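Side-chain contacts in LRA-12 (Uncultured bacterium, PDB 5AEB), which hydrolyses beta-lactam antibiotics, carbapenems among them, as a class B3 metallo-beta-lactamase with two zinc ions in its active site: residues A15-P20 with H86-G91; I222-A225 with Q230-M233; H234-P239 with K246-R251; L42-Q47 with L70-T75. All coordinates share one frame; numbering follows the deposited sequence.

Interaction 1 (A15-P20 with H86-G91). With ZN (zinc ion), chain C; ZN (zinc ion), chain D.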
loop_
_atom_site.group_PDB
_atom_site.type_symbol
_atom_site.label_atom_id
_atom_site.label_comp_id
_atom_site.label_asym_id
_atom_site.label_seq_id
_atom_site.Cartn_x
_atom_site.Cartn_y
_atom_site.Cartn_z
ATOM N N ALA A 15 7.179 -8.216 15.609
ATOM C CA ALA A 15 7.004 -9.582 15.101
ATOM C C ALA A 15 5.830 -9.764 14.130
ATOM O O ALA A 15 5.886 -10.620 13.258
ATOM C CB ALA A 15 6.881 -10.574 16.247
ATOM N N ASP A 16 4.768 -8.980 14.300
ATOM C CA ASP A 16 3.590 -9.035 13.419
ATOM C C ASP A 16 3.886 -8.687 11.946
ATOM O O ASP A 16 3.096 -9.039 11.062
ATOM C CB ASP A 16 2.462 -8.133 13.964
ATOM C CG ASP A 16 1.769 -8.732 15.195
ATOM O OD1 ASP A 16 2.005 -9.921 15.508
ATOM O OD2 ASP A 16 0.979 -8.022 15.860
ATOM N N TRP A 17 5.003 -7.996 11.682
ATOM C CA TRP A 17 5.386 -7.690 10.306
ATOM C C TRP A 17 5.693 -8.935 9.519
ATOM O O TRP A 17 5.370 -9.019 8.360
ATOM C CB TRP A 17 6.544 -6.705 10.275
ATOM C CG TRP A 17 6.141 -5.276 10.587
ATOM C CD1 TRP A 17 4.959 -4.819 11.183
ATOM C CD2 TRP A 17 6.931 -4.056 10.346
ATOM N NE1 TRP A 17 4.965 -3.449 11.287
ATOM C CE2 TRP A 17 6.115 -2.933 10.835
ATOM C CE3 TRP A 17 8.192 -3.798 9.827
ATOM C CZ2 TRP A 17 6.555 -1.611 10.761
ATOM C CZ3 TRP A 17 8.615 -2.464 9.742
ATOM C CH2 TRP A 17 7.820 -1.399 10.210
ATOM N N SER A 18 6.295 -9.932 10.143
ATOM C CA SER A 18 6.599 -11.180 9.452
ATOM C C SER A 18 5.653 -12.325 9.799
ATOM O O SER A 18 5.678 -13.357 9.144
ATOM C CB SER A 18 8.042 -11.600 9.739
ATOM O OG SER A 18 8.195 -11.721 11.138
ATOM N N LYS A 19 4.808 -12.140 10.812
ATOM C CA LYS A 19 3.843 -13.160 11.216
ATOM C C LYS A 19 2.848 -13.541 10.087
ATOM O O LYS A 19 2.143 -12.686 9.582
ATOM C CB LYS A 19 3.111 -12.663 12.462
ATOM C CG LYS A 19 2.141 -13.653 13.087
ATOM C CD LYS A 19 1.815 -13.227 14.502
ATOM C CE LYS A 19 0.956 -14.279 15.203
ATOM N NZ LYS A 19 -0.481 -14.118 14.853
ATOM N N PRO A 20 2.802 -14.822 9.673
ATOM C CA PRO A 20 1.837 -15.195 8.610
ATOM C C PRO A 20 0.378 -15.029 9.022
ATOM O O PRO A 20 0.035 -15.170 10.197
ATOM C CB PRO A 20 2.126 -16.689 8.358
ATOM C CG PRO A 20 2.958 -17.147 9.528
ATOM C CD PRO A 20 3.727 -15.935 9.987
ATOM N N HIS A 86 8.707 2.219 0.990
ATOM C CA HIS A 86 9.439 1.893 2.197
ATOM C C HIS A 86 9.634 0.420 2.216
ATOM O O HIS A 86 8.814 -0.309 1.685
ATOM C CB HIS A 86 8.680 2.292 3.464
ATOM C CG HIS A 86 8.839 3.741 3.859
ATOM N ND1 HIS A 86 7.958 4.370 4.675
ATOM C CD2 HIS A 86 9.808 4.685 3.520
ATOM C CE1 HIS A 86 8.348 5.656 4.827
ATOM N NE2 HIS A 86 9.493 5.835 4.139
ATOM N N TYR A 87 10.689 -0.014 2.904
ATOM C CA TYR A 87 11.097 -1.422 2.915
ATOM C C TYR A 87 10.042 -2.371 3.459
ATOM O O TYR A 87 10.043 -3.542 3.088
ATOM C CB TYR A 87 12.416 -1.620 3.685
ATOM C CG TYR A 87 12.283 -1.522 5.191
ATOM C CD1 TYR A 87 12.322 -0.284 5.839
ATOM C CD2 TYR A 87 12.084 -2.667 5.971
ATOM C CE1 TYR A 87 12.190 -0.185 7.222
ATOM C CE2 TYR A 87 11.954 -2.585 7.354
ATOM C CZ TYR A 87 12.011 -1.353 7.980
ATOM O OH TYR A 87 11.871 -1.277 9.371
ATOM N N ASP A 88 9.169 -1.877 4.338
ATOM C CA ASP A 88 8.071 -2.693 4.880
ATOM C C ASP A 88 6.932 -2.957 3.849
ATOM O O ASP A 88 6.082 -3.807 4.079
ATOM C CB ASP A 88 7.518 -2.161 6.259
ATOM C CG ASP A 88 7.045 -0.707 6.219
ATOM O OD1 ASP A 88 7.726 0.136 5.534
ATOM O OD2 ASP A 88 5.989 -0.391 6.870
ATOM N N HIS A 89 6.965 -2.264 2.707
ATOM C CA HIS A 89 5.993 -2.490 1.628
ATOM C C HIS A 89 6.587 -2.817 0.293
ATOM O O HIS A 89 5.835 -3.091 -0.659
ATOM C CB HIS A 89 5.052 -1.302 1.515
ATOM C CG HIS A 89 4.554 -0.824 2.857
ATOM N ND1 HIS A 89 3.555 -1.424 3.498
ATOM C CD2 HIS A 89 5.010 0.198 3.692
ATOM C CE1 HIS A 89 3.348 -0.801 4.683
ATOM N NE2 HIS A 89 4.253 0.184 4.801
ATOM N N LEU A 90 7.930 -2.806 0.212
ATOM C CA LEU A 90 8.655 -3.128 -1.039
ATOM C C LEU A 90 9.765 -4.151 -0.846
ATOM O O LEU A 90 10.491 -4.474 -1.792
ATOM C CB LEU A 90 9.282 -1.865 -1.630
ATOM C CG LEU A 90 8.415 -0.815 -2.319
ATOM C CD1 LEU A 90 9.307 0.255 -2.918
ATOM C CD2 LEU A 90 7.604 -1.451 -3.420
ATOM N N GLY A 91 9.899 -4.649 0.384
ATOM C CA GLY A 91 10.927 -5.629 0.718
ATOM C C GLY A 91 11.071 -6.773 -0.280
ATOM O O GLY A 91 12.205 -7.114 -0.678
HETATM ZN ZN ZN C . 4.604 0.951 6.540
HETATM ZN ZN ZN D . 6.206 3.933 5.323
HETATM O O HOH W 1 5.936 2.306 6.217
HETATM O O HOH W 2 3.790 2.607 6.930
#

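Interaction 2 (I222-A225 with Q230-M233)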
loop_
_atom_site.group_PDB
_atom_site.type_symbol
_atom_site.label_atom_id
_atom_site.label_comp_id
_atom_site.label_asym_id
_atom_site.label_seq_id
_atom_site.Cartn_x
_atom_site.Cartn_y
_atom_site.Cartn_z
ATOM N N ILE A 222 -15.607 1.069 1.043
ATOM C CA ILE A 222 -14.618 0.323 1.820
ATOM C C ILE A 222 -13.230 0.965 1.690
ATOM O O ILE A 222 -12.814 1.374 0.590
ATOM C CB ILE A 222 -14.557 -1.154 1.335
ATOM C CG1 ILE A 222 -15.912 -1.850 1.623
ATOM C CG2 ILE A 222 -13.332 -1.897 1.895
ATOM C CD1 ILE A 222 -16.014 -3.225 0.998
ATOM N N TRP A 223 -12.550 1.116 2.822
ATOM C CA TRP A 223 -11.180 1.564 2.815
ATOM C C TRP A 223 -10.326 0.520 3.469
ATOM O O TRP A 223 -10.735 -0.142 4.463
ATOM C CB TRP A 223 -11.005 2.909 3.498
ATOM C CG TRP A 223 -11.214 2.920 4.998
ATOM C CD1 TRP A 223 -12.421 2.830 5.678
ATOM C CD2 TRP A 223 -10.190 3.048 6.054
ATOM N NE1 TRP A 223 -12.221 2.872 7.024
ATOM C CE2 TRP A 223 -10.907 3.007 7.321
ATOM C CE3 TRP A 223 -8.799 3.187 6.068
ATOM C CZ2 TRP A 223 -10.253 3.093 8.554
ATOM C CZ3 TRP A 223 -8.151 3.288 7.307
ATOM C CH2 TRP A 223 -8.867 3.248 8.522
ATOM N N VAL A 224 -9.154 0.339 2.906
ATOM C CA VAL A 224 -8.142 -0.473 3.552
ATOM C C VAL A 224 -6.860 0.348 3.566
ATOM O O VAL A 224 -6.800 1.424 2.945
ATOM C CB VAL A 224 -7.932 -1.822 2.825
ATOM C CG1 VAL A 224 -9.206 -2.667 2.870
ATOM C CG2 VAL A 224 -7.507 -1.554 1.389
ATOM N N ALA A 225 -5.825 -0.144 4.244
ATOM C CA ALA A 225 -4.613 0.662 4.392
ATOM C C ALA A 225 -3.348 -0.175 4.220
ATOM O O ALA A 225 -3.429 -1.381 3.985
ATOM C CB ALA A 225 -4.632 1.425 5.723
ATOM N N GLN A 230 -3.841 -0.070 10.808
ATOM C CA GLN A 230 -4.358 1.268 10.486
ATOM C C GLN A 230 -5.828 1.317 10.096
ATOM O O GLN A 230 -6.442 2.347 10.230
ATOM C CB GLN A 230 -3.514 1.987 9.440
ATOM C CG GLN A 230 -2.069 2.158 9.852
ATOM C CD GLN A 230 -1.174 2.557 8.681
ATOM O OE1 GLN A 230 -1.345 2.092 7.512
ATOM N NE2 GLN A 230 -0.224 3.407 8.967
ATOM N N PHE A 231 -6.390 0.212 9.626
ATOM C CA PHE A 231 -7.845 0.114 9.476
ATOM C C PHE A 231 -8.483 -0.901 10.401
ATOM O O PHE A 231 -9.573 -1.384 10.107
ATOM C CB PHE A 231 -8.285 -0.148 8.016
ATOM C CG PHE A 231 -7.773 -1.434 7.399
ATOM C CD1 PHE A 231 -6.432 -1.607 7.093
ATOM C CD2 PHE A 231 -8.661 -2.422 7.010
ATOM C CE1 PHE A 231 -5.986 -2.764 6.458
ATOM C CE2 PHE A 231 -8.232 -3.591 6.400
ATOM C CZ PHE A 231 -6.888 -3.762 6.111
ATOM N N SER A 232 -7.806 -1.223 11.493
ATOM C CA SER A 232 -8.309 -2.202 12.488
ATOM C C SER A 232 -8.763 -3.503 11.831
ATOM O O SER A 232 -9.846 -3.997 12.138
ATOM C CB SER A 232 -9.508 -1.636 13.237
ATOM O OG SER A 232 -9.128 -0.548 14.028
ATOM N N MET A 233 -7.973 -4.050 10.907
ATOM C CA MET A 233 -8.440 -5.209 10.142
ATOM C C MET A 233 -8.829 -6.409 11.035
ATOM O O MET A 233 -9.810 -7.097 10.772
ATOM C CB MET A 233 -7.409 -5.634 9.103
ATOM C CG MET A 233 -7.898 -6.780 8.226
ATOM S SD MET A 233 -6.516 -7.354 7.232
ATOM C CE MET A 233 -5.817 -8.636 8.264
#

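Interaction 3 (H234-P239 with K246-R251). With SO4 (sulfate ion), chain E.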
loop_
_atom_site.group_PDB
_atom_site.type_symbol
_atom_site.label_atom_id
_atom_site.label_comp_id
_atom_site.label_asym_id
_atom_site.label_seq_id
_atom_site.Cartn_x
_atom_site.Cartn_y
_atom_site.Cartn_z
ATOM N N HIS A 234 -8.065 -6.612 12.098
ATOM C CA HIS A 234 -8.302 -7.707 13.010
ATOM C C HIS A 234 -9.493 -7.576 13.913
ATOM O O HIS A 234 -9.883 -8.562 14.526
ATOM C CB HIS A 234 -7.039 -8.011 13.780
ATOM C CG HIS A 234 -5.904 -8.343 12.886
ATOM N ND1 HIS A 234 -5.890 -9.455 12.131
ATOM C CD2 HIS A 234 -4.767 -7.635 12.568
ATOM C CE1 HIS A 234 -4.769 -9.488 11.416
ATOM N NE2 HIS A 234 -4.080 -8.370 11.683
ATOM N N SER A 235 -10.086 -6.385 13.980
ATOM C CA SER A 235 -11.421 -6.187 14.581
ATOM C C SER A 235 -12.546 -6.447 13.592
ATOM O O SER A 235 -13.662 -6.717 13.976
ATOM C CB SER A 235 -11.573 -4.760 15.095
ATOM O OG SER A 235 -10.590 -4.506 16.080
ATOM N N LYS A 236 -12.266 -6.337 12.311
ATOM C CA LYS A 236 -13.313 -6.418 11.311
ATOM C C LYS A 236 -13.408 -7.826 10.736
ATOM O O LYS A 236 -14.427 -8.201 10.191
ATOM C CB LYS A 236 -13.037 -5.391 10.215
ATOM C CG LYS A 236 -13.143 -3.959 10.722
ATOM C CD LYS A 236 -12.488 -2.959 9.773
ATOM C CE LYS A 236 -12.800 -1.519 10.195
ATOM N NZ LYS A 236 -12.082 -0.529 9.315
ATOM N N HIS A 237 -12.337 -8.603 10.874
ATOM C CA HIS A 237 -12.273 -9.930 10.282
ATOM C C HIS A 237 -11.397 -10.861 11.064
ATOM O O HIS A 237 -10.268 -10.513 11.403
ATOM C CB HIS A 237 -11.781 -9.836 8.843
ATOM C CG HIS A 237 -11.552 -11.169 8.185
ATOM N ND1 HIS A 237 -10.417 -11.870 8.345
ATOM C CD2 HIS A 237 -12.351 -11.913 7.334
ATOM C CE1 HIS A 237 -10.488 -13.007 7.634
ATOM N NE2 HIS A 237 -11.671 -13.033 7.017
ATOM N N LYS A 238 -11.912 -12.063 11.329
ATOM C CA LYS A 238 -11.139 -13.169 11.907
ATOM C C LYS A 238 -10.990 -14.276 10.848
ATOM O O LYS A 238 -11.867 -14.435 9.996
ATOM C CB LYS A 238 -11.872 -13.783 13.112
ATOM C CG LYS A 238 -12.305 -12.827 14.212
ATOM C CD LYS A 238 -11.216 -12.642 15.253
ATOM C CE LYS A 238 -11.592 -11.536 16.223
ATOM N NZ LYS A 238 -10.458 -10.576 16.347
ATOM N N PRO A 239 -9.902 -15.065 10.907
ATOM C CA PRO A 239 -9.843 -16.202 9.985
ATOM C C PRO A 239 -11.087 -17.092 10.139
ATOM O O PRO A 239 -11.483 -17.429 11.257
ATOM C CB PRO A 239 -8.586 -16.947 10.428
ATOM C CG PRO A 239 -7.753 -15.931 11.129
ATOM C CD PRO A 239 -8.702 -14.965 11.757
ATOM N N LYS A 246 -19.305 -5.951 4.229
ATOM C CA LYS A 246 -19.868 -4.889 5.075
ATOM C C LYS A 246 -19.047 -4.575 6.338
ATOM O O LYS A 246 -19.054 -3.429 6.812
ATOM C CB LYS A 246 -21.358 -5.130 5.349
ATOM C CG LYS A 246 -22.174 -4.992 4.054
ATOM C CD LYS A 246 -23.590 -5.489 4.200
ATOM C CE LYS A 246 -24.318 -5.447 2.870
ATOM N NZ LYS A 246 -25.755 -5.818 3.107
ATOM N N SER A 247 -18.282 -5.553 6.829
ATOM C CA SER A 247 -17.450 -5.319 8.001
ATOM C C SER A 247 -16.295 -4.348 7.731
ATOM O O SER A 247 -15.664 -3.833 8.673
ATOM C CB SER A 247 -16.978 -6.620 8.639
ATOM O OG SER A 247 -16.600 -7.563 7.660
ATOM N N PHE A 248 -16.080 -4.039 6.452
ATOM C CA PHE A 248 -15.053 -3.097 6.037
ATOM C C PHE A 248 -15.597 -1.709 5.680
ATOM O O PHE A 248 -14.844 -0.810 5.302
ATOM C CB PHE A 248 -14.201 -3.719 4.912
ATOM C CG PHE A 248 -13.400 -4.902 5.371
ATOM C CD1 PHE A 248 -12.214 -4.722 6.074
ATOM C CD2 PHE A 248 -13.855 -6.197 5.145
ATOM C CE1 PHE A 248 -11.494 -5.823 6.517
ATOM C CE2 PHE A 248 -13.139 -7.294 5.574
ATOM C CZ PHE A 248 -11.967 -7.110 6.277
ATOM N N MET A 249 -16.913 -1.546 5.822
ATOM C CA MET A 249 -17.544 -0.252 5.679
ATOM C C MET A 249 -17.387 0.485 7.013
ATOM O O MET A 249 -17.926 0.051 8.038
ATOM C CB MET A 249 -18.999 -0.407 5.254
ATOM C CG MET A 249 -19.189 -0.958 3.830
ATOM S SD MET A 249 -20.970 -1.095 3.405
ATOM C CE MET A 249 -20.788 -1.854 1.789
ATOM N N ASP A 250 -16.628 1.581 7.014
ATOM C CA ASP A 250 -16.175 2.188 8.283
ATOM C C ASP A 250 -15.709 3.617 8.054
ATOM O O ASP A 250 -14.540 3.953 8.269
ATOM C CB ASP A 250 -15.057 1.307 8.912
ATOM C CG ASP A 250 -14.548 1.832 10.261
ATOM O OD1 ASP A 250 -15.316 2.501 10.995
ATOM O OD2 ASP A 250 -13.356 1.595 10.593
ATOM N N ARG A 251 -16.627 4.466 7.606
ATOM C CA ARG A 251 -16.297 5.839 7.401
ATOM C C ARG A 251 -15.816 6.525 8.682
ATOM O O ARG A 251 -14.831 7.277 8.637
ATOM C CB ARG A 251 -17.462 6.579 6.740
ATOM C CG ARG A 251 -17.148 8.019 6.368
ATOM C CD ARG A 251 -16.033 8.124 5.352
ATOM N NE ARG A 251 -15.456 9.472 5.401
ATOM C CZ ARG A 251 -14.993 10.135 4.346
ATOM N NH1 ARG A 251 -15.010 9.585 3.128
ATOM N NH2 ARG A 251 -14.478 11.349 4.520
HETATM S S SO4 E . -12.309 -16.438 5.574
HETATM O O1 SO4 E . -13.030 -15.143 5.729
HETATM O O2 SO4 E . -11.155 -16.497 6.519
HETATM O O3 SO4 E . -11.853 -16.555 4.163
HETATM O O4 SO4 E . -13.257 -17.555 5.833
HETATM O O HOH W 3 -12.429 -0.896 6.612
#

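Interaction 4 (L42-Q47 with L70-T75)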
loop_
_atom_site.group_PDB
_atom_site.type_symbol
_atom_site.label_atom_id
_atom_site.label_comp_id
_atom_site.label_asym_id
_atom_site.label_seq_id
_atom_site.Cartn_x
_atom_site.Cartn_y
_atom_site.Cartn_z
ATOM N N LEU A 42 -4.395 -8.617 -3.499
ATOM C CA LEU A 42 -4.519 -9.233 -4.798
ATOM C C LEU A 42 -5.867 -8.822 -5.388
ATOM O O LEU A 42 -6.914 -8.922 -4.738
ATOM C CB LEU A 42 -4.403 -10.771 -4.709
ATOM C CG LEU A 42 -4.396 -11.546 -6.035
ATOM C CD1 LEU A 42 -3.057 -11.370 -6.748
ATOM C CD2 LEU A 42 -4.635 -13.023 -5.825
ATOM N N ILE A 43 -5.819 -8.332 -6.618
ATOM C CA ILE A 43 -6.998 -7.958 -7.381
ATOM C C ILE A 43 -6.959 -8.867 -8.602
ATOM O O ILE A 43 -5.999 -8.834 -9.388
ATOM C CB ILE A 43 -6.977 -6.457 -7.796
ATOM C CG1 ILE A 43 -6.919 -5.550 -6.552
ATOM C CG2 ILE A 43 -8.207 -6.097 -8.625
ATOM C CD1 ILE A 43 -6.348 -4.196 -6.851
ATOM N N THR A 44 -7.993 -9.696 -8.728
ATOM C CA THR A 44 -8.051 -10.747 -9.731
ATOM C C THR A 44 -9.014 -10.327 -10.839
ATOM O O THR A 44 -10.139 -9.911 -10.547
ATOM C CB THR A 44 -8.545 -12.070 -9.099
ATOM O OG1 THR A 44 -9.853 -11.874 -8.534
ATOM C CG2 THR A 44 -7.613 -12.516 -7.983
ATOM N N THR A 45 -8.577 -10.412 -12.097
ATOM C CA THR A 45 -9.418 -10.033 -13.241
ATOM C C THR A 45 -9.375 -11.144 -14.257
ATOM O O THR A 45 -8.563 -12.073 -14.134
ATOM C CB THR A 45 -8.900 -8.759 -13.968
ATOM O OG1 THR A 45 -7.858 -9.119 -14.896
ATOM C CG2 THR A 45 -8.364 -7.716 -12.965
ATOM N N LYS A 46 -10.209 -11.011 -15.292
ATOM C CA LYS A 46 -10.182 -11.912 -16.451
ATOM C C LYS A 46 -8.855 -11.907 -17.234
ATOM O O LYS A 46 -8.567 -12.856 -17.938
ATOM C CB LYS A 46 -11.377 -11.664 -17.400
ATOM C CG LYS A 46 -11.275 -10.395 -18.242
ATOM C CD LYS A 46 -12.134 -10.466 -19.497
ATOM C CE LYS A 46 -12.548 -9.075 -19.953
ATOM N NZ LYS A 46 -11.399 -8.223 -20.408
ATOM N N GLN A 47 -8.050 -10.854 -17.106
ATOM C CA GLN A 47 -6.756 -10.781 -17.815
ATOM C C GLN A 47 -5.525 -10.966 -16.933
ATOM O O GLN A 47 -4.410 -10.626 -17.350
ATOM C CB GLN A 47 -6.641 -9.464 -18.560
ATOM C CG GLN A 47 -7.424 -9.488 -19.847
ATOM C CD GLN A 47 -7.682 -8.108 -20.346
ATOM O OE1 GLN A 47 -6.891 -7.157 -20.089
ATOM N NE2 GLN A 47 -8.798 -7.956 -21.055
ATOM N N LEU A 70 -5.605 -19.241 -2.168
ATOM C CA LEU A 70 -6.886 -18.763 -2.651
ATOM C C LEU A 70 -7.250 -19.379 -4.004
ATOM O O LEU A 70 -8.276 -19.040 -4.587
ATOM C CB LEU A 70 -6.880 -17.250 -2.757
ATOM C CG LEU A 70 -6.680 -16.414 -1.497
ATOM C CD1 LEU A 70 -6.385 -14.976 -1.928
ATOM C CD2 LEU A 70 -7.890 -16.490 -0.567
ATOM N N GLY A 71 -6.415 -20.276 -4.514
ATOM C CA GLY A 71 -6.692 -20.913 -5.799
ATOM C C GLY A 71 -6.448 -20.032 -7.013
ATOM O O GLY A 71 -7.022 -20.281 -8.072
ATOM N N PHE A 72 -5.615 -18.999 -6.858
ATOM C CA PHE A 72 -5.101 -18.231 -7.997
ATOM C C PHE A 72 -3.670 -18.630 -8.337
ATOM O O PHE A 72 -3.011 -19.321 -7.565
ATOM C CB PHE A 72 -5.230 -16.699 -7.775
ATOM C CG PHE A 72 -6.638 -16.270 -7.491
ATOM C CD1 PHE A 72 -7.585 -16.231 -8.513
ATOM C CD2 PHE A 72 -7.042 -15.994 -6.196
ATOM C CE1 PHE A 72 -8.903 -15.882 -8.246
ATOM C CE2 PHE A 72 -8.359 -15.632 -5.929
ATOM C CZ PHE A 72 -9.285 -15.577 -6.952
ATOM N N LYS A 73 -3.211 -18.205 -9.506
ATOM C CA LYS A 73 -1.924 -18.630 -10.029
ATOM C C LYS A 73 -0.966 -17.455 -10.063
ATOM O O LYS A 73 -1.276 -16.403 -10.647
ATOM C CB LYS A 73 -2.091 -19.171 -11.447
ATOM C CG LYS A 73 -2.644 -20.577 -11.542
ATOM C CD LYS A 73 -3.025 -20.903 -12.980
ATOM C CE LYS A 73 -1.820 -20.879 -13.912
ATOM N NZ LYS A 73 -2.212 -21.347 -15.279
ATOM N N LEU A 74 0.198 -17.647 -9.450
ATOM C CA LEU A 74 1.231 -16.615 -9.429
ATOM C C LEU A 74 1.645 -16.134 -10.842
ATOM O O LEU A 74 1.917 -14.923 -11.011
ATOM C CB LEU A 74 2.428 -17.058 -8.578
ATOM C CG LEU A 74 3.571 -16.068 -8.451
ATOM C CD1 LEU A 74 3.205 -14.887 -7.554
ATOM C CD2 LEU A 74 4.824 -16.800 -7.984
ATOM N N THR A 75 1.613 -17.049 -11.839
ATOM C CA THR A 75 1.916 -16.725 -13.247
ATOM C C THR A 75 0.842 -15.911 -13.916
ATOM O O THR A 75 1.032 -15.481 -15.052
ATOM C CB THR A 75 2.127 -17.964 -14.181
ATOM O OG1 THR A 75 1.023 -18.875 -14.061
ATOM C CG2 THR A 75 3.437 -18.665 -13.909
#

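Interaction 1 (A15-P20 with H86-G91)
Trp17 and Asp88 meet through two different first torsions: the indole CG stands anti to the carbonyl carbon (chi1 -76°), whereas Asp88 CG sits between its own backbone N and carbonyl carbon (chi1 56°). The first sends the indole out of the N-terminal loop; Asp88 CB faces the indole by backbone direction, and the second torsion sends the carboxylate on to the metals. Asp88 CB lies over one face of the six-membered ring, 4.1 Å from the Trp17 ring centroid, a CH-pi contact. The carboxylate is turned only 20° from the indole plane, with Asp88 OD2 3.9 Å from Trp17 CH2. Tyr87 arrives at the indole edge, near its plane and crosswise to it, its OH 3.5 Å from Trp17 CZ3. The polar end of Asp88 points into the active site, where OD2 is 2.0 Å from one zinc ion; His89 NE2 and His227 bind the same ion. The other zinc ion is held by His86 ND1, at 1.9 Å, together with Gln84 and His161. One water sits 1.9 Å from each zinc ion and makes a weak hydrogen bond to Asp88 OD1, 2.9 Å away. Residues 84-89 thus carry the metal-binding motif of the metallo-beta-lactamase superfamily, with glutamine in the place usually taken by its first histidine. Trp17, which also meets the His227 ring, is a second-shell residue: it packs against CB and the carboxylate of a zinc ligand through carbon atoms, while the zinc bond at OD2 and the weak water bond at OD1 fix the carboxylate's rotation.

Interaction 2 (I222-A225 with Q230-M233)
Trp223 lays the six-membered part of its indole over Phe231 CB, which stands 3.6 Å from that ring's centroid and 18° off its normal, a close CH-pi contact. The two side chains run past each other in opposite directions, and the indole rim also meets the backbone: Gln230 O lies at its edge, near the ring plane, 3.1 Å from Trp223 CH2. The indole NE1 bonds to Asp250 O, and Tyr254 packs edge-to-face with the same ring. Phe231 CG is set between its backbone N and carbonyl carbon (chi1 61°), which swings the phenyl ring away from the indole and alongside Val224. There the ring is held on both faces. Val224 CA sits almost over the centre of one, 3.9 Å from the Phe231 centroid, while Met233 CB lies 3.4 Å above the plane of the opposite face, nearer the rim. Val224 CG1 adds a contact of 3.8 Å to Phe231 CE2, and Ala225 CB comes equally close to Phe231 CD1. Gln230 flanks Ala225, its OE1 3.8 Å from Ala225 CB and hydrogen-bonded to the backbone N of His227, a zinc ligand. Strand 222-225 is an outermost strand of the five-stranded sheet, and the chain turns back on it before entering helix 233-236. The two segments meet through carbon-to-ring packing without a mutual hydrogen bond; Trp223 NE1 and Gln230 OE1 find their acceptor and donor outside them, and the bond from Gln230 OE1 may help place His227.

Interaction 3 (H234-P239 with K246-R251)
Lys236 and Asp250 cross at about a right angle, the extended lysine chain bringing its ammonium group to the carboxylate in a salt bridge of 2.8 Å between Lys236 NZ and Asp250 OD2. The nitrogen approaches OD2 on its anti side, 17° out of the carboxylate plane. On its way the aliphatic part of Lys236 passes the backbone, CG lying 3.3 Å from Ser247 O, and runs obliquely over the Phe248 ring, where Lys236 CB covers one face at 4.0 Å from Phe248 CE1. Next to it His237 CB reaches the far end of that ring, 3.7 Å from Phe248 CZ. Two further acceptors share the ammonium group: Phe231 O, and a water 2.7 Å from Lys236 NZ that donates in turn to Phe248 O. The site lies where the short helix 233-236 ends and the chain heads for the C-terminal helix 251-267. Asp250 is the N-cap of that long helix, its OD1 accepting from Gly253 N, so one carboxylate oxygen serves the helix start and the other the salt bridge. His237, the first residue to leave the short helix, has its imidazole trans to the main-chain nitrogen (chi1 174°), which carries the ring away from the lysine. That ring stacks with Phe24 and bonds through ND1 to Tyr21 OH, while His237 NE2 donates in the ring plane to a sulfate ion, probably a crystallisation component, 2.8 Å from the sulfate O1 at an N-H...O angle of 161°.

Interaction 4 (L42-Q47 with L70-T75)
Where helix 60-69 ends in a Schellman motif at Gly71, the beta-alpha-beta crossover from strand 48-52 to strand 77-81 lays Phe72 against the neighbouring strand 41-45. The threonine side chain of Thr44 comes in perpendicular to that of Phe72: the methyl group Thr44 CG2 stands over the middle of the phenyl face, 3.5 Å from the Phe72 centroid and only 8° off the ring normal. This is a nearly head-on CH-pi contact, with Thr44 CG2 3.6 Å from Phe72 CE1. The threonine torsion makes it possible, since OG1 lies between the backbone N and the carbonyl carbon (chi1 59°) and the methyl branch is turned to the ring. Two residues back along the strand, Leu42 points to the same side, and its CD2 touches Phe72 CD2 at 3.8 Å from an oblique direction. Ile67 of the helix also packs on Phe72, and Tyr31 meets the ring edge-to-face. Beyond Thr44 the strand closes in an ST turn: Gln47 N donates to Thr45 OG1 at 2.8 Å, and the same hydroxyl is bonded to Gly48 O, in the turn between strands 41-45 and 48-52. Far from the zinc ions, the contact joins the helix exit to the sheet purely through carbon and aromatic groups, with no hydrogen bond between the segments; it rests on dispersion and CH-pi packing, with the Thr44 methyl centred on the phenyl face.

In the fold
Along the chain, interaction 4 falls between the two segments of interaction 1, and interactions 2 and 3 follow in turn. Interaction 4 lies on the seven-stranded sheet, its centre about 22 Å from that of interaction 1, which holds zinc ligands. Interaction 2 uses the outermost strand 222-225 of the other, five-stranded sheet and has its centre about 16 Å from that of interaction 1. Interactions 2 and 3, with centres about 8 Å apart, touch: Phe231 and Ile222 both pack on Phe248. Together they pack strand 222-225 against helix 233-236 and the start of helix 251-267; His227, between the two segments of interaction 2, binds zinc.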